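Local atomic coordinates of glucose-6-phosphate isomerase (PDB entry 1ZZG), a protein that probably catalyses the reversible isomerization of glucose 6-phosphate to fructose 6-phosphate, a step shared by glycolysis and gluconeogenesis. Residues Leu109-Val120 with Val138-Leu147. Numbering follows the deposited sequence.
Sequences LLRTLDPRKTLV and VFLKWLKAHL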
loop_
_atom_site.group_PDB
_atom_site.type_symbol
_atom_site.label_atom_id
_atom_site.label_comp_id
_atom_site.label_asym_id
_atom_site.label_seq_id
_atom_site.Cartn_x
_atom_site.Cartn_y
_atom_site.Cartn_z
ATOM N N LEU A 109 2.256 -7.458 -19.766
ATOM C CA LEU A 109 3.390 -8.330 -19.495
ATOM C C LEU A 109 3.591 -9.312 -20.641
ATOM O O LEU A 109 4.714 -9.522 -21.092
ATOM C CB LEU A 109 3.176 -9.106 -18.193
ATOM C CG LEU A 109 3.247 -8.318 -16.880
ATOM C CD1 LEU A 109 2.962 -9.251 -15.709
ATOM C CD2 LEU A 109 4.624 -7.690 -16.729
ATOM N N LEU A 110 2.505 -9.910 -21.117
ATOM C CA LEU A 110 2.605 -10.868 -22.219
ATOM C C LEU A 110 3.192 -10.223 -23.473
ATOM O O LEU A 110 3.865 -10.884 -24.270
ATOM C CB LEU A 110 1.230 -11.449 -22.550
ATOM C CG LEU A 110 0.575 -12.278 -21.441
ATOM C CD1 LEU A 110 -0.788 -12.761 -21.901
ATOM C CD2 LEU A 110 1.475 -13.454 -21.085
ATOM N N ARG A 111 2.947 -8.927 -23.632
ATOM C CA ARG A 111 3.430 -8.195 -24.793
ATOM C C ARG A 111 4.791 -7.523 -24.639
ATOM O O ARG A 111 5.399 -7.135 -25.636
ATOM C CB ARG A 111 2.388 -7.152 -25.201
ATOM C CG ARG A 111 1.111 -7.764 -25.738
ATOM C CD ARG A 111 -0.034 -6.767 -25.789
ATOM N NE ARG A 111 -1.218 -7.379 -26.386
ATOM C CZ ARG A 111 -2.439 -6.859 -26.352
ATOM N NH1 ARG A 111 -2.655 -5.703 -25.745
ATOM N NH2 ARG A 111 -3.446 -7.503 -26.923
ATOM N N THR A 112 5.284 -7.389 -23.411
ATOM C CA THR A 112 6.577 -6.734 -23.208
ATOM C C THR A 112 7.712 -7.641 -22.720
ATOM O O THR A 112 8.883 -7.313 -22.893
ATOM C CB THR A 112 6.448 -5.542 -22.235
ATOM O OG1 THR A 112 5.874 -5.987 -21.000
ATOM C CG2 THR A 112 5.566 -4.455 -22.840
ATOM N N LEU A 113 7.376 -8.773 -22.113
ATOM C CA LEU A 113 8.404 -9.681 -21.624
ATOM C C LEU A 113 8.950 -10.579 -22.730
ATOM O O LEU A 113 8.220 -10.979 -23.633
ATOM C CB LEU A 113 7.855 -10.570 -20.499
ATOM C CG LEU A 113 7.402 -9.947 -19.173
ATOM C CD1 LEU A 113 6.874 -11.047 -18.257
ATOM C CD2 LEU A 113 8.563 -9.222 -18.514
ATOM N N ASP A 114 10.241 -10.884 -22.656
ATOM C CA ASP A 114 10.867 -11.777 -23.619
ATOM C C ASP A 114 10.758 -13.170 -22.998
ATOM O O ASP A 114 11.388 -13.446 -21.980
ATOM C CB ASP A 114 12.343 -11.428 -23.809
ATOM C CG ASP A 114 13.027 -12.319 -24.836
ATOM O OD1 ASP A 114 12.492 -13.406 -25.144
ATOM O OD2 ASP A 114 14.107 -11.939 -25.331
ATOM N N PRO A 115 9.954 -14.062 -23.600
ATOM C CA PRO A 115 9.786 -15.422 -23.073
ATOM C C PRO A 115 11.110 -16.116 -22.752
ATOM O O PRO A 115 11.244 -16.787 -21.728
ATOM C CB PRO A 115 9.025 -16.133 -24.188
ATOM C CG PRO A 115 8.201 -15.046 -24.773
ATOM C CD PRO A 115 9.176 -13.885 -24.839
ATOM N N ARG A 116 12.092 -15.943 -23.629
ATOM C CA ARG A 116 13.394 -16.573 -23.445
ATOM C C ARG A 116 14.126 -16.126 -22.185
ATOM O O ARG A 116 15.016 -16.826 -21.703
ATOM C CB ARG A 116 14.290 -16.301 -24.653
ATOM C CG ARG A 116 13.685 -16.662 -25.999
ATOM C CD ARG A 116 14.796 -16.863 -27.011
ATOM N NE ARG A 116 15.533 -18.093 -26.726
ATOM C CZ ARG A 116 16.830 -18.274 -26.964
ATOM N NH1 ARG A 116 17.559 -17.299 -27.496
ATOM N NH2 ARG A 116 17.398 -19.439 -26.672
ATOM N N LYS A 117 13.760 -14.959 -21.665
ATOM C CA LYS A 117 14.400 -14.412 -20.469
ATOM C C LYS A 117 13.469 -14.420 -19.262
ATOM O O LYS A 117 13.794 -13.851 -18.219
ATOM C CB LYS A 117 14.830 -12.966 -20.719
ATOM C CG LYS A 117 15.842 -12.759 -21.827
ATOM C CD LYS A 117 15.991 -11.265 -22.077
ATOM C CE LYS A 117 17.281 -10.919 -22.797
ATOM N NZ LYS A 117 17.466 -9.438 -22.865
ATOM N N THR A 118 12.320 -15.072 -19.404
ATOM C CA THR A 118 11.331 -15.106 -18.337
ATOM C C THR A 118 11.181 -16.445 -17.619
ATOM O O THR A 118 11.101 -17.497 -18.253
ATOM C CB THR A 118 9.936 -14.707 -18.882
ATOM O OG1 THR A 118 10.015 -13.423 -19.516
ATOM C CG2 THR A 118 8.911 -14.658 -17.758
ATOM N N LEU A 119 11.157 -16.394 -16.289
ATOM C CA LEU A 119 10.943 -17.587 -15.482
ATOM C C LEU A 119 9.622 -17.363 -14.759
ATOM O O LEU A 119 9.415 -16.311 -14.146
ATOM C CB LEU A 119 12.056 -17.783 -14.447
ATOM C CG LEU A 119 11.783 -18.953 -13.494
ATOM C CD1 LEU A 119 11.703 -20.260 -14.284
ATOM C CD2 LEU A 119 12.873 -19.035 -12.445
ATOM N N VAL A 120 8.724 -18.335 -14.841
ATOM C CA VAL A 120 7.431 -18.223 -14.188
ATOM C C VAL A 120 7.403 -19.136 -12.964
ATOM O O VAL A 120 7.759 -20.310 -13.047
ATOM C CB VAL A 120 6.290 -18.608 -15.152
ATOM C CG1 VAL A 120 4.939 -18.434 -14.467
ATOM C CG2 VAL A 120 6.364 -17.742 -16.405
ATOM N N VAL A 138 -3.127 -18.760 -18.398
ATOM C CA VAL A 138 -2.759 -17.751 -19.376
ATOM C C VAL A 138 -1.274 -17.787 -19.714
ATOM O O VAL A 138 -0.905 -17.801 -20.889
ATOM C CB VAL A 138 -3.142 -16.340 -18.874
ATOM C CG1 VAL A 138 -2.650 -15.289 -19.849
ATOM C CG2 VAL A 138 -4.649 -16.236 -18.710
ATOM N N PHE A 139 -0.411 -17.809 -18.702
ATOM C CA PHE A 139 1.022 -17.843 -18.993
ATOM C C PHE A 139 1.463 -19.154 -19.634
ATOM O O PHE A 139 2.379 -19.159 -20.445
ATOM C CB PHE A 139 1.859 -17.554 -17.739
ATOM C CG PHE A 139 2.235 -16.101 -17.594
ATOM C CD1 PHE A 139 1.364 -15.191 -17.006
ATOM C CD2 PHE A 139 3.437 -15.632 -18.112
ATOM C CE1 PHE A 139 1.688 -13.838 -16.936
ATOM C CE2 PHE A 139 3.771 -14.282 -18.050
ATOM C CZ PHE A 139 2.896 -13.381 -17.461
ATOM N N LEU A 140 0.816 -20.258 -19.280
ATOM C CA LEU A 140 1.182 -21.546 -19.856
ATOM C C LEU A 140 1.056 -21.494 -21.380
ATOM O O LEU A 140 1.966 -21.908 -22.095
ATOM C CB LEU A 140 0.298 -22.641 -19.282
ATOM C CG LEU A 140 0.940 -23.499 -18.189
ATOM C CD1 LEU A 140 -0.065 -24.507 -17.677
ATOM C CD2 LEU A 140 2.165 -24.205 -18.747
ATOM N N LYS A 141 -0.069 -20.976 -21.867
ATOM C CA LYS A 141 -0.318 -20.845 -23.300
ATOM C C LYS A 141 0.809 -20.020 -23.934
ATOM O O LYS A 141 1.363 -20.377 -24.977
ATOM C CB LYS A 141 -1.673 -20.152 -23.517
ATOM C CG LYS A 141 -2.069 -19.925 -24.977
ATOM C CD LYS A 141 -3.297 -19.029 -25.100
ATOM C CE LYS A 141 -3.618 -18.696 -26.560
ATOM N NZ LYS A 141 -3.931 -19.897 -27.381
ATOM N N TRP A 142 1.154 -18.928 -23.264
ATOM C CA TRP A 142 2.188 -18.004 -23.712
ATOM C C TRP A 142 3.544 -18.698 -23.799
ATOM O O TRP A 142 4.239 -18.608 -24.815
ATOM C CB TRP A 142 2.245 -16.831 -22.730
ATOM C CG TRP A 142 3.167 -15.713 -23.080
ATOM C CD1 TRP A 142 2.987 -14.757 -24.045
ATOM C CD2 TRP A 142 4.382 -15.379 -22.408
ATOM N NE1 TRP A 142 4.013 -13.845 -24.006
ATOM C CE2 TRP A 142 4.885 -14.203 -23.010
ATOM C CE3 TRP A 142 5.096 -15.959 -21.351
ATOM C CZ2 TRP A 142 6.071 -13.593 -22.586
ATOM C CZ3 TRP A 142 6.273 -15.354 -20.929
ATOM C CH2 TRP A 142 6.750 -14.178 -21.550
ATOM N N LEU A 143 3.905 -19.414 -22.741
ATOM C CA LEU A 143 5.182 -20.116 -22.699
ATOM C C LEU A 143 5.316 -21.153 -23.807
ATOM O O LEU A 143 6.325 -21.189 -24.515
ATOM C CB LEU A 143 5.363 -20.799 -21.343
ATOM C CG LEU A 143 5.558 -19.879 -20.137
ATOM C CD1 LEU A 143 5.684 -20.732 -18.878
ATOM C CD2 LEU A 143 6.799 -19.025 -20.339
ATOM N N LYS A 144 4.298 -21.994 -23.954
ATOM C CA LYS A 144 4.317 -23.028 -24.976
ATOM C C LYS A 144 4.417 -22.460 -26.393
ATOM O O LYS A 144 5.186 -22.963 -27.213
ATOM C CB LYS A 144 3.069 -23.908 -24.855
ATOM C CG LYS A 144 3.030 -24.745 -23.588
ATOM C CD LYS A 144 1.796 -25.621 -23.543
ATOM C CE LYS A 144 1.809 -26.540 -22.335
ATOM N NZ LYS A 144 0.588 -27.384 -22.297
ATOM N N ALA A 145 3.658 -21.401 -26.669
ATOM C CA ALA A 145 3.646 -20.790 -27.996
ATOM C C ALA A 145 4.953 -20.135 -28.434
ATOM O O ALA A 145 5.291 -20.157 -29.621
ATOM C CB ALA A 145 2.506 -19.774 -28.092
ATOM N N HIS A 146 5.693 -19.564 -27.490
ATOM C CA HIS A 146 6.937 -18.884 -27.829
ATOM C C HIS A 146 8.227 -19.638 -27.507
ATOM O O HIS A 146 9.304 -19.252 -27.970
ATOM C CB HIS A 146 6.971 -17.516 -27.138
ATOM C CG HIS A 146 5.816 -16.635 -27.494
ATOM N ND1 HIS A 146 5.584 -16.199 -28.782
ATOM C CD2 HIS A 146 4.812 -16.128 -26.739
ATOM C CE1 HIS A 146 4.486 -15.464 -28.805
ATOM N NE2 HIS A 146 3.999 -15.405 -27.578
ATOM N N LEU A 147 8.127 -20.711 -26.731
ATOM C CA LEU A 147 9.318 -21.467 -26.350
ATOM C C LEU A 147 9.376 -22.911 -26.837
ATOM O O LEU A 147 10.429 -23.551 -26.762
ATOM C CB LEU A 147 9.468 -21.447 -24.828
ATOM C CG LEU A 147 9.666 -20.053 -24.235
ATOM C CD1 LEU A 147 9.643 -20.136 -22.719
ATOM C CD2 LEU A 147 10.982 -19.471 -24.726
#
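The indole of W142 is sandwiched between L110 and P115: CD2 of L110 sits over the five-membered ring, 3.5 Å from CG of W142, while CG of P115 lies against the opposite face, 3.4 Å from CZ2. At the rim, L113 O and T118 OG1 lie in the ring plane. The same L110 methyl lies over one face of the F139 ring, 3.9 Å from its CZ, a CH-pi contact, and so wedges between two aromatics; CB of L109 and CD1 of L113 meet that ring's edge. With CG anti to the backbone N (chi1 -175°), W142 reaches across to the end of helix 103-112, where NE1 donates to a lone pair of L110 O at 3.0 Å, a bent bond (133° at the hydrogen). The contact packs helix 130-147, the crossover of the right-handed beta-alpha-beta unit in this parallel SIS-type sheet, against its own leading strand 118-124 and the preceding helix. Replacing W142 by an alanine would probably open a gap between L110 and P115 and leave L110 O without this donor. Beyond the indole, P115 CG touches H146 CB at 3.6 Å, and L147 CD2 packs on P115 CB. Deeper in, V120 CG2 meets L143 CD1 at 3.9 Å.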